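Local coordinates for protein putative xanthine dehydrogenase YAGS fad-binding subunit (Escherichia coli, PDB 5G5G) that is the molybdenum cofactor-binding subunit of a periplasmic aldehyde oxidase, and probably oxidises aldehydes at a dioxothiomolybdenum centre bound with pterin cytosine dinucleotide, at residues C[158-163]-C[332-337]. Sequence-based numbering, arbitrary orientation.
Sequences PDKNVG and RHTGLR
The Asp159 carboxylate meets the Arg337 guanidinium edge to edge, with the two planes only 7° apart. Arg337 grips it end-on with two nitrogens. Arg337 NH1 reaches the syn lone pair of Asp159 OD1 at 2.8 Å, and Arg337 NH2 meets Asp159 OD2 on its syn side at 2.9 Å. This pairing is a salt bridge and fixes the rotation of both groups. A bend at chi2 (-75°) turns the Arg337 chain back toward the carboxylate. Its NH1 also donates to Leu336 O, from above that carbonyl plane. Across the contact, Asn161 and Asp159 both lie at the edge of the His333 ring. His333 ND1 donates to Asn161 OD1 at 2.8 Å, in the ring plane, and the amide lies nearly coplanar with the ring. Next to this, His333 CE1 comes within 3.3 Å of Asp159 OD2, but here the carboxylate stands almost upright to the ring. His333 NE2 bonds to Glu305, so the imidazole is held from both nitrogens. On the face opposite Asn161 and His333, the side chains of Lys160 and Thr334 lie side by side. A water donates to both Lys160 O and Thr334 OG1, and Glu324 also bonds this hydroxyl. On the same face, Val162 CB packs 3.9 Å from Arg332 CG, while the Arg332 guanidinium turns away to the carbonyl oxygens of Ser323, Tyr327 and Gly329. Two pairs of backbone bonds join the strands, between Lys160 and Thr334 and between Val162 and Arg332. Asn161 and His333 form the non-hydrogen-bonded pair between them. His333 and Gly335 bond on their far side to strand 299-310. The arrangement is a short antiparallel edge strand, 160-162, added to strand 331-340 of a mixed sheet in the molybdopterin cofactor-binding region.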
loop_
_atom_site.group_PDB
_atom_site.type_symbol
_atom_site.label_atom_id
_atom_site.label_comp_id
_atom_site.label_asym_id
_atom_site.label_seq_id
_atom_site.Cartn_x
_atom_site.Cartn_y
_atom_site.Cartn_z
ATOM N N PRO C 158 11.777 15.948 28.578
ATOM C CA PRO C 158 11.726 15.373 29.921
ATOM C C PRO C 158 10.345 14.761 30.225
ATOM O O PRO C 158 9.374 15.116 29.584
ATOM C CB PRO C 158 12.026 16.586 30.818
ATOM C CG PRO C 158 11.454 17.724 30.071
ATOM C CD PRO C 158 11.785 17.422 28.626
ATOM N N ASP C 159 10.307 13.780 31.128
ATOM C CA ASP C 159 9.053 13.077 31.457
ATOM C C ASP C 159 8.093 14.121 31.991
ATOM O O ASP C 159 8.540 15.142 32.565
ATOM C CB ASP C 159 9.282 12.009 32.537
ATOM C CG ASP C 159 10.099 10.800 32.038
ATOM O OD1 ASP C 159 10.407 10.714 30.819
ATOM O OD2 ASP C 159 10.468 9.926 32.883
ATOM N N LYS C 160 6.811 13.839 31.906
ATOM C CA LYS C 160 5.822 14.752 32.424
ATOM C C LYS C 160 5.127 14.076 33.606
ATOM O O LYS C 160 4.605 12.993 33.467
ATOM C CB LYS C 160 4.853 15.104 31.335
ATOM C CG LYS C 160 3.828 16.123 31.752
ATOM C CD LYS C 160 2.721 16.135 30.708
ATOM C CE LYS C 160 1.580 17.022 31.119
ATOM N NZ LYS C 160 1.979 18.465 30.980
ATOM N N ASN C 161 5.131 14.738 34.752
ATOM C CA ASN C 161 4.546 14.203 35.970
ATOM C C ASN C 161 3.530 15.149 36.591
ATOM O O ASN C 161 3.777 16.307 36.674
ATOM C CB ASN C 161 5.622 13.887 36.997
ATOM C CG ASN C 161 6.559 12.790 36.544
ATOM O OD1 ASN C 161 6.153 11.707 36.340
ATOM N ND2 ASN C 161 7.789 13.098 36.412
ATOM N N VAL C 162 2.407 14.599 37.004
ATOM C CA VAL C 162 1.329 15.361 37.586
ATOM C C VAL C 162 0.938 14.534 38.844
ATOM O O VAL C 162 0.748 13.322 38.780
ATOM C CB VAL C 162 0.120 15.442 36.624
ATOM C CG1 VAL C 162 -1.074 16.187 37.234
ATOM C CG2 VAL C 162 0.503 16.069 35.268
ATOM N N GLY C 163 0.750 15.207 39.956
ATOM C CA GLY C 163 0.359 14.544 41.204
ATOM C C GLY C 163 1.331 13.457 41.615
ATOM O O GLY C 163 2.528 13.595 41.433
ATOM N N ARG C 332 -0.428 11.305 37.195
ATOM C CA ARG C 332 -0.037 10.959 35.832
ATOM C C ARG C 332 1.463 10.978 35.627
ATOM O O ARG C 332 2.191 11.792 36.207
ATOM C CB ARG C 332 -0.651 11.976 34.826
ATOM C CG ARG C 332 -2.041 12.481 35.206
ATOM C CD ARG C 332 -2.579 13.494 34.197
ATOM N NE ARG C 332 -2.939 12.924 32.904
ATOM C CZ ARG C 332 -4.151 12.529 32.503
ATOM N NH1 ARG C 332 -5.176 12.631 33.297
ATOM N NH2 ARG C 332 -4.325 12.080 31.272
ATOM N N HIS C 333 1.923 10.077 34.790
ATOM C CA HIS C 333 3.315 10.069 34.373
ATOM C C HIS C 333 3.393 9.647 32.903
ATOM O O HIS C 333 2.767 8.646 32.481
ATOM C CB HIS C 333 4.146 9.182 35.297
ATOM C CG HIS C 333 5.434 8.726 34.701
ATOM N ND1 HIS C 333 6.581 9.477 34.762
ATOM C CD2 HIS C 333 5.756 7.606 34.010
ATOM C CE1 HIS C 333 7.564 8.849 34.137
ATOM N NE2 HIS C 333 7.085 7.722 33.638
ATOM N N THR C 334 4.137 10.414 32.104
ATOM C CA THR C 334 4.384 10.010 30.734
ATOM C C THR C 334 5.832 10.219 30.425
ATOM O O THR C 334 6.474 11.111 30.961
ATOM C CB THR C 334 3.515 10.774 29.698
ATOM O OG1 THR C 334 3.487 12.161 30.016
ATOM C CG2 THR C 334 2.114 10.341 29.702
ATOM N N GLY C 335 6.379 9.359 29.576
ATOM C CA GLY C 335 7.765 9.454 29.221
ATOM C C GLY C 335 8.124 8.724 27.968
ATOM O O GLY C 335 7.586 7.647 27.689
ATOM N N LEU C 336 9.050 9.309 27.207
ATOM C CA LEU C 336 9.623 8.660 26.031
ATOM C C LEU C 336 11.020 8.161 26.314
ATOM O O LEU C 336 11.786 8.781 27.074
ATOM C CB LEU C 336 9.659 9.607 24.803
ATOM C CG LEU C 336 8.323 10.096 24.272
ATOM C CD1 LEU C 336 8.557 11.098 23.137
ATOM C CD2 LEU C 336 7.454 8.915 23.842
ATOM N N ARG C 337 11.372 7.055 25.661
ATOM C CA ARG C 337 12.709 6.481 25.745
ATOM C C ARG C 337 13.168 6.198 24.313
ATOM O O ARG C 337 12.472 5.497 23.568
ATOM C CB ARG C 337 12.671 5.232 26.582
ATOM C CG ARG C 337 12.061 5.424 28.014
ATOM C CD ARG C 337 13.012 6.107 28.878
ATOM N NE ARG C 337 12.429 6.268 30.237
ATOM C CZ ARG C 337 11.681 7.295 30.651
ATOM N NH1 ARG C 337 11.450 8.325 29.855
ATOM N NH2 ARG C 337 11.277 7.337 31.937
HETATM O O HOH W 1 9.919 11.848 28.327
HETATM O O HOH W 2 1.917 12.956 32.318
#